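PDB 3DM5: signal recognition 54 kDa protein from Pyrococcus furiosus, which belongs to the SRP54 family of signal recognition particle proteins and combines a helical bundle, a P-loop-type nucleotide-binding fold and a helical C-terminal domain. Local coordinates for residues A26-L31 with R59-K64; I102-G107 with K205-V210; K331-Q336 with L416-Q421. All coordinates share one frame; numbering follows the deposited sequence.

Contact 1. Residues A26-L31 with R59-K64; sequences ALIKEL and RALEEK
I28 meets A60 and L61 through aliphatic carbons alone, with no hydrogen bond passing between the two segments. The methyl of A60 lies against both branches of the isoleucine: A60 CB is 3.9 Å from I28 CD1 and equally 3.9 Å from I28 CG2. L61 reaches across with one branch. Its CD1 comes 3.6 Å from I28 CG1 and 3.8 Å from I28 CG2, while its other methyl lies farther off, and the two side chains run past one another in opposite senses. The isoleucine can offer both branches because CG2 stands anti to the backbone N and CG1 anti to the carbonyl carbon (chi1 -47°). CD1 then reaches to A60, and L61 covers the stem of the side chain.

The backbones are closest at I28 and A60, whose CA atoms are 7.2 Å apart, a spacing bridged by the isoleucine and the one methyl of A60. Beyond this apolar patch, R59 forms a salt bridge within its own segment, NE to OE2 of E63 at 3.1 Å. The donor comes from the syn side, tilted somewhat from the carboxylate plane, though the exact placing of E63 is doubtful. The guanidinium is also paired with E81 and E82, so several acidic groups hold its end and probably stabilise its charge.

Within the SRP54-type helical bundle, the contact joins the early part of helix 25-41 to the C-terminal part of helix 46-62. I75 of helix 71-86 touches both I28 and A60, and L31, one turn beyond I28, packs on T13 and I17 of helix 5-19.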
loop_
_atom_site.group_PDB
_atom_site.type_symbol
_atom_site.label_atom_id
_atom_site.label_comp_id
_atom_site.label_asym_id
_atom_site.label_seq_id
_atom_site.Cartn_x
_atom_site.Cartn_y
_atom_site.Cartn_z
ATOM N N ALA A 26 4.872 11.309 -26.953
ATOM C CA ALA A 26 4.404 11.456 -25.577
ATOM C C ALA A 26 4.143 10.106 -24.898
ATOM O O ALA A 26 4.334 9.947 -23.687
ATOM C CB ALA A 26 3.153 12.337 -25.542
ATOM N N LEU A 27 3.693 9.143 -25.698
ATOM C CA LEU A 27 3.426 7.794 -25.235
ATOM C C LEU A 27 4.724 7.173 -24.777
ATOM O O LEU A 27 4.806 6.635 -23.683
ATOM C CB LEU A 27 2.854 6.954 -26.373
ATOM C CG LEU A 27 2.399 5.573 -25.910
ATOM C CD1 LEU A 27 1.369 5.720 -24.812
ATOM C CD2 LEU A 27 1.851 4.761 -27.064
ATOM N N ILE A 28 5.734 7.250 -25.639
ATOM C CA ILE A 28 7.063 6.749 -25.339
ATOM C C ILE A 28 7.582 7.342 -24.028
ATOM O O ILE A 28 7.925 6.612 -23.099
ATOM C CB ILE A 28 8.071 7.119 -26.458
ATOM C CG1 ILE A 28 7.512 6.825 -27.855
ATOM C CG2 ILE A 28 9.403 6.442 -26.227
ATOM C CD1 ILE A 28 7.192 5.404 -28.097
ATOM N N LYS A 29 7.642 8.670 -23.963
ATOM C CA LYS A 29 8.234 9.354 -22.818
ATOM C C LYS A 29 7.600 8.870 -21.521
ATOM O O LYS A 29 8.268 8.758 -20.498
ATOM C CB LYS A 29 8.150 10.888 -22.961
ATOM N N GLU A 30 6.312 8.552 -21.576
ATOM C CA GLU A 30 5.598 8.029 -20.412
ATOM C C GLU A 30 5.969 6.583 -20.100
ATOM O O GLU A 30 6.049 6.175 -18.933
ATOM C CB GLU A 30 4.098 8.094 -20.632
ATOM C CG GLU A 30 3.340 7.221 -19.640
ATOM C CD GLU A 30 1.840 7.297 -19.811
ATOM O OE1 GLU A 30 1.377 7.955 -20.770
ATOM O OE2 GLU A 30 1.124 6.691 -18.984
ATOM N N LEU A 31 6.142 5.804 -21.160
ATOM C CA LEU A 31 6.587 4.435 -21.040
ATOM C C LEU A 31 7.947 4.421 -20.347
ATOM O O LEU A 31 8.146 3.717 -19.350
ATOM C CB LEU A 31 6.714 3.806 -22.425
ATOM C CG LEU A 31 7.499 2.491 -22.488
ATOM C CD1 LEU A 31 6.670 1.306 -21.959
ATOM C CD2 LEU A 31 7.972 2.248 -23.911
ATOM N N ARG A 59 15.623 3.723 -29.463
ATOM C CA ARG A 59 15.109 2.733 -30.408
ATOM C C ARG A 59 13.632 2.948 -30.768
ATOM O O ARG A 59 13.235 2.746 -31.907
ATOM C CB ARG A 59 15.318 1.304 -29.884
ATOM C CG ARG A 59 16.773 0.895 -29.714
ATOM C CD ARG A 59 16.912 -0.605 -29.474
ATOM N NE ARG A 59 16.235 -1.378 -30.513
ATOM C CZ ARG A 59 15.919 -2.666 -30.408
ATOM N NH1 ARG A 59 16.207 -3.336 -29.305
ATOM N NH2 ARG A 59 15.306 -3.283 -31.405
ATOM N N ALA A 60 12.814 3.340 -29.801
ATOM C CA ALA A 60 11.390 3.538 -30.065
ATOM C C ALA A 60 11.176 4.731 -30.978
ATOM O O ALA A 60 10.516 4.616 -32.009
ATOM C CB ALA A 60 10.610 3.724 -28.762
ATOM N N LEU A 61 11.745 5.870 -30.587
ATOM C CA LEU A 61 11.671 7.116 -31.352
ATOM C C LEU A 61 12.151 7.027 -32.805
ATOM O O LEU A 61 11.493 7.552 -33.703
ATOM C CB LEU A 61 12.458 8.218 -30.639
ATOM C CG LEU A 61 11.660 9.162 -29.741
ATOM C CD1 LEU A 61 10.366 8.515 -29.252
ATOM C CD2 LEU A 61 12.519 9.646 -28.578
ATOM N N GLU A 62 13.285 6.370 -33.042
ATOM C CA GLU A 62 13.913 6.442 -34.357
ATOM C C GLU A 62 14.043 5.119 -35.109
ATOM O O GLU A 62 14.925 4.962 -35.946
ATOM C CB GLU A 62 15.284 7.108 -34.232
ATOM C CG GLU A 62 16.336 6.253 -33.544
ATOM C CD GLU A 62 17.566 7.051 -33.140
ATOM O OE1 GLU A 62 17.406 8.208 -32.696
ATOM O OE2 GLU A 62 18.689 6.517 -33.260
ATOM N N GLU A 63 13.165 4.168 -34.831
ATOM C CA GLU A 63 13.272 2.858 -35.464
ATOM C C GLU A 63 11.967 2.513 -36.156
ATOM O O GLU A 63 10.894 2.572 -35.553
ATOM C CB GLU A 63 13.629 1.783 -34.433
ATOM C CG GLU A 63 14.595 0.725 -34.918
ATOM C CD GLU A 63 15.079 -0.166 -33.793
ATOM O OE1 GLU A 63 14.308 -1.068 -33.400
ATOM O OE2 GLU A 63 16.219 0.028 -33.307
ATOM N N LYS A 64 12.064 2.166 -37.432
ATOM C CA LYS A 64 10.885 1.833 -38.210
ATOM C C LYS A 64 10.523 0.368 -38.001
ATOM O O LYS A 64 11.367 -0.519 -38.135
ATOM C CB LYS A 64 11.102 2.143 -39.697
#

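Contact 2. Residues I102-G107 with K205-V210; sequences ILLMVG and KQISNV. With SO4 (sulfate ion), chain H.
No ring, amide or other flat group takes part where L104 meets I207 and S208: neither faces nor edges are involved, and aliphatic carbons carry the contact. L104 divides its two methyls between neighbouring helix residues. Its CD1 lies 4.0 Å from I207 CG2, and its CD2 lies 3.9 Å from S208 CB and 4.0 Å from S208 CA. The leucine therefore straddles the step from one helix residue to the next, meeting a side-chain methyl on one and the base of the side chain on the other. The L104 and I207 side chains pass at an angle and meet at one methyl of each. L104 has CG anti to the backbone N (chi1 169°), which carries the fork of the side chain out from the strand to the helix. I207 presents its short branch, CG2.

Backbone separation is 7.5 Å between the CA atoms of L104 and S208, spanned essentially by the one leucine side chain. The helix keeps its regular pattern here, with N209 N bonded to K205 O at 3.0 Å. The first bond of the K205 side chain leaves the helix on the side away from the strand, and the bent chain beyond it brings NZ to O2 of a sulfate ion in a hydrogen bond of 3.2 Å, with a weak second bond to O3. The sulfate probably comes from the crystallisation liquor.

This is helix-on-sheet packing in the alpha/beta fold of a P-loop NTPase. Strand 101-106 leads into G107, consistent with the start of a Walker A loop, and runs parallel to strands 185-189 and 215-221, between which it lies. T190 touches both L104 and I207, I168 of helix 167-180 adjoins I207, and on the other face of the sheet L103 and M105 pack on helix 113-125.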
loop_
_atom_site.group_PDB
_atom_site.type_symbol
_atom_site.label_atom_id
_atom_site.label_comp_id
_atom_site.label_asym_id
_atom_site.label_seq_id
_atom_site.Cartn_x
_atom_site.Cartn_y
_atom_site.Cartn_z
ATOM N N ILE A 102 32.899 -31.281 -10.468
ATOM C CA ILE A 102 32.984 -30.675 -9.138
ATOM C C ILE A 102 32.570 -29.206 -9.124
ATOM O O ILE A 102 33.074 -28.378 -9.910
ATOM C CB ILE A 102 34.373 -30.844 -8.524
ATOM C CG1 ILE A 102 34.681 -32.331 -8.315
ATOM C CG2 ILE A 102 34.465 -30.100 -7.216
ATOM C CD1 ILE A 102 36.149 -32.589 -8.004
ATOM N N LEU A 103 31.620 -28.903 -8.235
ATOM C CA LEU A 103 31.079 -27.549 -8.115
ATOM C C LEU A 103 31.447 -27.023 -6.748
ATOM O O LEU A 103 31.132 -27.645 -5.717
ATOM C CB LEU A 103 29.560 -27.550 -8.314
ATOM C CG LEU A 103 29.063 -28.223 -9.601
ATOM C CD1 LEU A 103 27.545 -28.199 -9.673
ATOM C CD2 LEU A 103 29.692 -27.589 -10.831
ATOM N N LEU A 104 32.136 -25.891 -6.733
ATOM C CA LEU A 104 32.611 -25.331 -5.480
ATOM C C LEU A 104 31.748 -24.127 -5.119
ATOM O O LEU A 104 31.659 -23.170 -5.891
ATOM C CB LEU A 104 34.103 -24.963 -5.583
ATOM C CG LEU A 104 34.729 -24.128 -4.463
ATOM C CD1 LEU A 104 34.846 -24.954 -3.196
ATOM C CD2 LEU A 104 36.090 -23.615 -4.904
ATOM N N MET A 105 31.096 -24.190 -3.956
ATOM C CA MET A 105 30.140 -23.150 -3.549
ATOM C C MET A 105 30.706 -22.222 -2.482
ATOM O O MET A 105 31.177 -22.672 -1.446
ATOM C CB MET A 105 28.855 -23.781 -3.033
ATOM C CG MET A 105 28.420 -24.968 -3.861
ATOM S SD MET A 105 27.753 -24.465 -5.440
ATOM C CE MET A 105 26.172 -23.796 -4.895
ATOM N N VAL A 106 30.645 -20.920 -2.743
ATOM C CA VAL A 106 31.166 -19.920 -1.818
ATOM C C VAL A 106 30.069 -18.899 -1.518
ATOM O O VAL A 106 29.127 -18.751 -2.298
ATOM C CB VAL A 106 32.479 -19.249 -2.378
ATOM C CG1 VAL A 106 33.552 -20.279 -2.493
ATOM C CG2 VAL A 106 32.247 -18.681 -3.727
ATOM N N GLY A 107 30.173 -18.223 -0.377
ATOM C CA GLY A 107 29.158 -17.267 0.041
ATOM C C GLY A 107 29.253 -16.875 1.503
ATOM O O GLY A 107 29.752 -17.625 2.335
ATOM N N LYS A 205 40.394 -18.851 -3.524
ATOM C CA LYS A 205 41.474 -19.075 -4.481
ATOM C C LYS A 205 42.285 -20.292 -4.047
ATOM O O LYS A 205 42.577 -21.173 -4.858
ATOM C CB LYS A 205 42.341 -17.826 -4.676
ATOM C CG LYS A 205 41.561 -16.635 -5.201
ATOM C CD LYS A 205 42.385 -15.699 -6.072
ATOM C CE LYS A 205 42.939 -14.530 -5.271
ATOM N NZ LYS A 205 43.072 -13.285 -6.098
ATOM N N GLN A 206 42.580 -20.372 -2.751
ATOM C CA GLN A 206 43.286 -21.521 -2.198
ATOM C C GLN A 206 42.544 -22.838 -2.325
ATOM O O GLN A 206 43.108 -23.778 -2.873
ATOM C CB GLN A 206 43.698 -21.263 -0.762
ATOM C CG GLN A 206 44.739 -20.170 -0.682
ATOM C CD GLN A 206 45.047 -19.735 0.732
ATOM O OE1 GLN A 206 44.564 -20.317 1.701
ATOM N NE2 GLN A 206 45.857 -18.696 0.855
ATOM N N ILE A 207 41.300 -22.918 -1.836
ATOM C CA ILE A 207 40.488 -24.141 -1.992
ATOM C C ILE A 207 40.287 -24.548 -3.451
ATOM O O ILE A 207 40.256 -25.727 -3.770
ATOM C CB ILE A 207 39.078 -24.018 -1.379
ATOM C CG1 ILE A 207 39.141 -23.477 0.038
ATOM C CG2 ILE A 207 38.385 -25.373 -1.341
ATOM C CD1 ILE A 207 37.791 -23.355 0.700
ATOM N N SER A 208 40.131 -23.571 -4.333
ATOM C CA SER A 208 39.970 -23.854 -5.751
ATOM C C SER A 208 41.255 -24.435 -6.374
ATOM O O SER A 208 41.203 -25.247 -7.313
ATOM C CB SER A 208 39.532 -22.585 -6.500
ATOM O OG SER A 208 39.500 -22.771 -7.910
ATOM N N ASN A 209 42.408 -24.012 -5.866
ATOM C CA ASN A 209 43.666 -24.488 -6.420
ATOM C C ASN A 209 43.896 -25.935 -5.998
ATOM O O ASN A 209 44.330 -26.788 -6.769
ATOM C CB ASN A 209 44.816 -23.596 -5.970
ATOM C CG ASN A 209 44.824 -22.242 -6.681
ATOM O OD1 ASN A 209 45.410 -21.275 -6.186
ATOM N ND2 ASN A 209 44.177 -22.173 -7.845
ATOM N N VAL A 210 43.568 -26.208 -4.755
ATOM C CA VAL A 210 43.676 -27.546 -4.237
ATOM C C VAL A 210 42.702 -28.565 -4.860
ATOM O O VAL A 210 43.125 -29.663 -5.202
ATOM C CB VAL A 210 43.510 -27.543 -2.721
ATOM C CG1 VAL A 210 43.464 -28.966 -2.209
ATOM C CG2 VAL A 210 44.644 -26.731 -2.084
HETATM S S SO4 H . 46.702 -13.941 -7.046
HETATM O O1 SO4 H . 47.038 -15.181 -7.736
HETATM O O2 SO4 H . 45.718 -13.200 -7.837
HETATM O O3 SO4 H . 46.154 -14.266 -5.725
HETATM O O4 SO4 H . 47.902 -13.116 -6.900
#

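Contact 3. Residues K331-Q336 with L416-Q421; sequences KDMYAQ and LDQYRQ
While M333 packs on Y419, K331 NZ on the same helix as M333 is gripped by two carboxylates, E384 OE2 of its own chain and D285 OD2 of the second subunit. D332 adds another salt bridge to that subunit, to its R288, so this helix faces both a neighbouring molecule and its own domain. The tie between the two segments is apolar by contrast. M333 SD lies 3.7 Å from Y419 CA and 3.8 Å from Y419 CB, which places the sulphur against the root of the tyrosine; the nearest ring atom, Y419 CD2, is 4.6 Å from SD. The backbones also come closest at this pair, with the CA atoms of M333 and Y419 6.8 Å apart. The two side chains cross at a slant. M333 is extended as far as its sulphur, with CG anti to the backbone N (chi1 -172°), and then bends at chi3 (75°), so that CE turns away from Y419 and the sulphur makes the contact. Q418 adds only a looser touch, its CG lying 4.4 Å from M333 SD.

Both segments belong to the signal peptide binding domain of SRP54, an all-helical and methionine-rich unit often called the M domain. Here helix 330-341 packs on helix 409-427, and M333 also touches M379 and M422.

The hydroxyl of Y419 is hydrogen-bonded to the backbone oxygen of F328, whose ring meets that of Y419 at about 10° between planes. Ring and hydroxyl are thus both held by the residue F328.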
loop_
_atom_site.group_PDB
_atom_site.type_symbol
_atom_site.label_atom_id
_atom_site.label_comp_id
_atom_site.label_asym_id
_atom_site.label_seq_id
_atom_site.Cartn_x
_atom_site.Cartn_y
_atom_site.Cartn_z
ATOM N N LYS A 331 -32.637 -2.257 -21.426
ATOM C CA LYS A 331 -31.311 -2.381 -20.845
ATOM C C LYS A 331 -30.739 -3.749 -21.207
ATOM O O LYS A 331 -29.595 -3.859 -21.643
ATOM C CB LYS A 331 -31.381 -2.220 -19.328
ATOM C CG LYS A 331 -30.276 -1.360 -18.740
ATOM C CD LYS A 331 -30.760 0.046 -18.405
ATOM C CE LYS A 331 -31.198 0.150 -16.949
ATOM N NZ LYS A 331 -30.057 0.430 -16.035
ATOM N N ASP A 332 -31.551 -4.787 -21.027
ATOM C CA ASP A 332 -31.188 -6.141 -21.442
ATOM C C ASP A 332 -30.785 -6.232 -22.925
ATOM O O ASP A 332 -29.820 -6.916 -23.266
ATOM C CB ASP A 332 -32.337 -7.098 -21.154
ATOM C CG ASP A 332 -32.579 -7.288 -19.671
ATOM O OD1 ASP A 332 -33.755 -7.308 -19.246
ATOM O OD2 ASP A 332 -31.586 -7.417 -18.925
ATOM N N MET A 333 -31.525 -5.548 -23.796
ATOM C CA MET A 333 -31.212 -5.506 -25.223
ATOM C C MET A 333 -29.940 -4.695 -25.498
ATOM O O MET A 333 -29.021 -5.167 -26.170
ATOM C CB MET A 333 -32.389 -4.931 -26.014
ATOM C CG MET A 333 -32.228 -5.030 -27.527
ATOM S SD MET A 333 -33.229 -3.844 -28.456
ATOM C CE MET A 333 -32.313 -2.334 -28.176
ATOM N N TYR A 334 -29.907 -3.470 -24.977
ATOM C CA TYR A 334 -28.717 -2.616 -25.006
ATOM C C TYR A 334 -27.459 -3.432 -24.787
ATOM O O TYR A 334 -26.446 -3.202 -25.439
ATOM C CB TYR A 334 -28.824 -1.553 -23.906
ATOM C CG TYR A 334 -27.792 -0.437 -23.950
ATOM C CD1 TYR A 334 -28.186 0.895 -24.052
ATOM C CD2 TYR A 334 -26.432 -0.709 -23.862
ATOM C CE1 TYR A 334 -27.257 1.924 -24.079
ATOM C CE2 TYR A 334 -25.494 0.318 -23.889
ATOM C CZ TYR A 334 -25.915 1.632 -23.997
ATOM O OH TYR A 334 -24.995 2.655 -24.025
ATOM N N ALA A 335 -27.541 -4.378 -23.854
ATOM C CA ALA A 335 -26.418 -5.232 -23.481
ATOM C C ALA A 335 -26.196 -6.378 -24.468
ATOM O O ALA A 335 -25.076 -6.604 -24.918
ATOM C CB ALA A 335 -26.616 -5.771 -22.076
ATOM N N GLN A 336 -27.258 -7.108 -24.794
ATOM C CA GLN A 336 -27.162 -8.170 -25.792
ATOM C C GLN A 336 -26.365 -7.677 -26.993
ATOM O O GLN A 336 -25.386 -8.297 -27.398
ATOM C CB GLN A 336 -28.550 -8.628 -26.248
ATOM C CG GLN A 336 -29.375 -9.355 -25.192
ATOM C CD GLN A 336 -28.733 -10.655 -24.734
ATOM O OE1 GLN A 336 -27.644 -10.658 -24.155
ATOM N NE2 GLN A 336 -29.415 -11.768 -24.983
ATOM N N LEU A 416 -37.329 0.380 -31.291
ATOM C CA LEU A 416 -38.398 -0.219 -30.497
ATOM C C LEU A 416 -38.902 -1.503 -31.122
ATOM O O LEU A 416 -39.224 -2.460 -30.418
ATOM C CB LEU A 416 -39.554 0.753 -30.326
ATOM C CG LEU A 416 -39.152 1.957 -29.490
ATOM C CD1 LEU A 416 -40.240 3.017 -29.500
ATOM C CD2 LEU A 416 -38.819 1.508 -28.069
ATOM N N ASP A 417 -38.982 -1.517 -32.449
ATOM C CA ASP A 417 -39.452 -2.701 -33.150
ATOM C C ASP A 417 -38.492 -3.836 -32.872
ATOM O O ASP A 417 -38.907 -4.925 -32.472
ATOM C CB ASP A 417 -39.584 -2.435 -34.648
ATOM C CG ASP A 417 -40.834 -1.640 -34.987
ATOM O OD1 ASP A 417 -41.795 -1.659 -34.186
ATOM O OD2 ASP A 417 -40.858 -0.992 -36.055
ATOM N N GLN A 418 -37.206 -3.564 -33.059
ATOM C CA GLN A 418 -36.165 -4.531 -32.734
ATOM C C GLN A 418 -36.359 -5.093 -31.334
ATOM O O GLN A 418 -36.258 -6.302 -31.119
ATOM C CB GLN A 418 -34.784 -3.887 -32.827
ATOM C CG GLN A 418 -33.669 -4.895 -32.747
ATOM C CD GLN A 418 -33.761 -5.905 -33.862
ATOM O OE1 GLN A 418 -33.667 -5.550 -35.037
ATOM N NE2 GLN A 418 -33.953 -7.169 -33.505
ATOM N N TYR A 419 -36.633 -4.204 -30.383
ATOM C CA TYR A 419 -36.847 -4.617 -29.005
ATOM C C TYR A 419 -38.039 -5.567 -28.917
ATOM O O TYR A 419 -37.901 -6.707 -28.473
ATOM C CB TYR A 419 -37.030 -3.399 -28.087
ATOM C CG TYR A 419 -37.648 -3.741 -26.748
ATOM C CD1 TYR A 419 -38.959 -3.400 -26.473
ATOM C CD2 TYR A 419 -36.927 -4.423 -25.768
ATOM C CE1 TYR A 419 -39.540 -3.714 -25.268
ATOM C CE2 TYR A 419 -37.505 -4.745 -24.554
ATOM C CZ TYR A 419 -38.815 -4.384 -24.313
ATOM O OH TYR A 419 -39.419 -4.683 -23.114
ATOM N N ARG A 420 -39.198 -5.090 -29.360
ATOM C CA ARG A 420 -40.428 -5.876 -29.343
ATOM C C ARG A 420 -40.230 -7.235 -30.020
ATOM O O ARG A 420 -40.799 -8.247 -29.590
ATOM C CB ARG A 420 -41.570 -5.094 -30.004
ATOM N N GLN A 421 -39.413 -7.252 -31.071
ATOM C CA GLN A 421 -39.093 -8.490 -31.771
ATOM C C GLN A 421 -38.386 -9.455 -30.825
ATOM O O GLN A 421 -38.873 -10.561 -30.572
ATOM C CB GLN A 421 -38.216 -8.211 -32.997
ATOM C CG GLN A 421 -37.804 -9.470 -33.770
ATOM C CD GLN A 421 -36.853 -9.190 -34.935
ATOM O OE1 GLN A 421 -36.014 -8.287 -34.871
ATOM N NE2 GLN A 421 -36.975 -9.982 -36.000
#

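Overall arrangement
The three contacts follow one another along the chain, each closing before the next opens, and each lies in a different domain of the SRP54 family. None touches another. Contact 1, in the helical bundle, has its centre about 47 Å from that of contact 2 and about 44 Å from that of contact 3. Contacts 2 and 3 are about 77 Å apart between centres and lie on opposite sides of the chain's centre, as expected of an elongated molecule. The bound GDP belongs with contact 2: the L104 side chain is about 14 Å from it, consistent with a place in the framework behind the nucleotide pocket, since its strand leads into the probable P-loop. Contact 3 instead lies beside an interface with the second subunit.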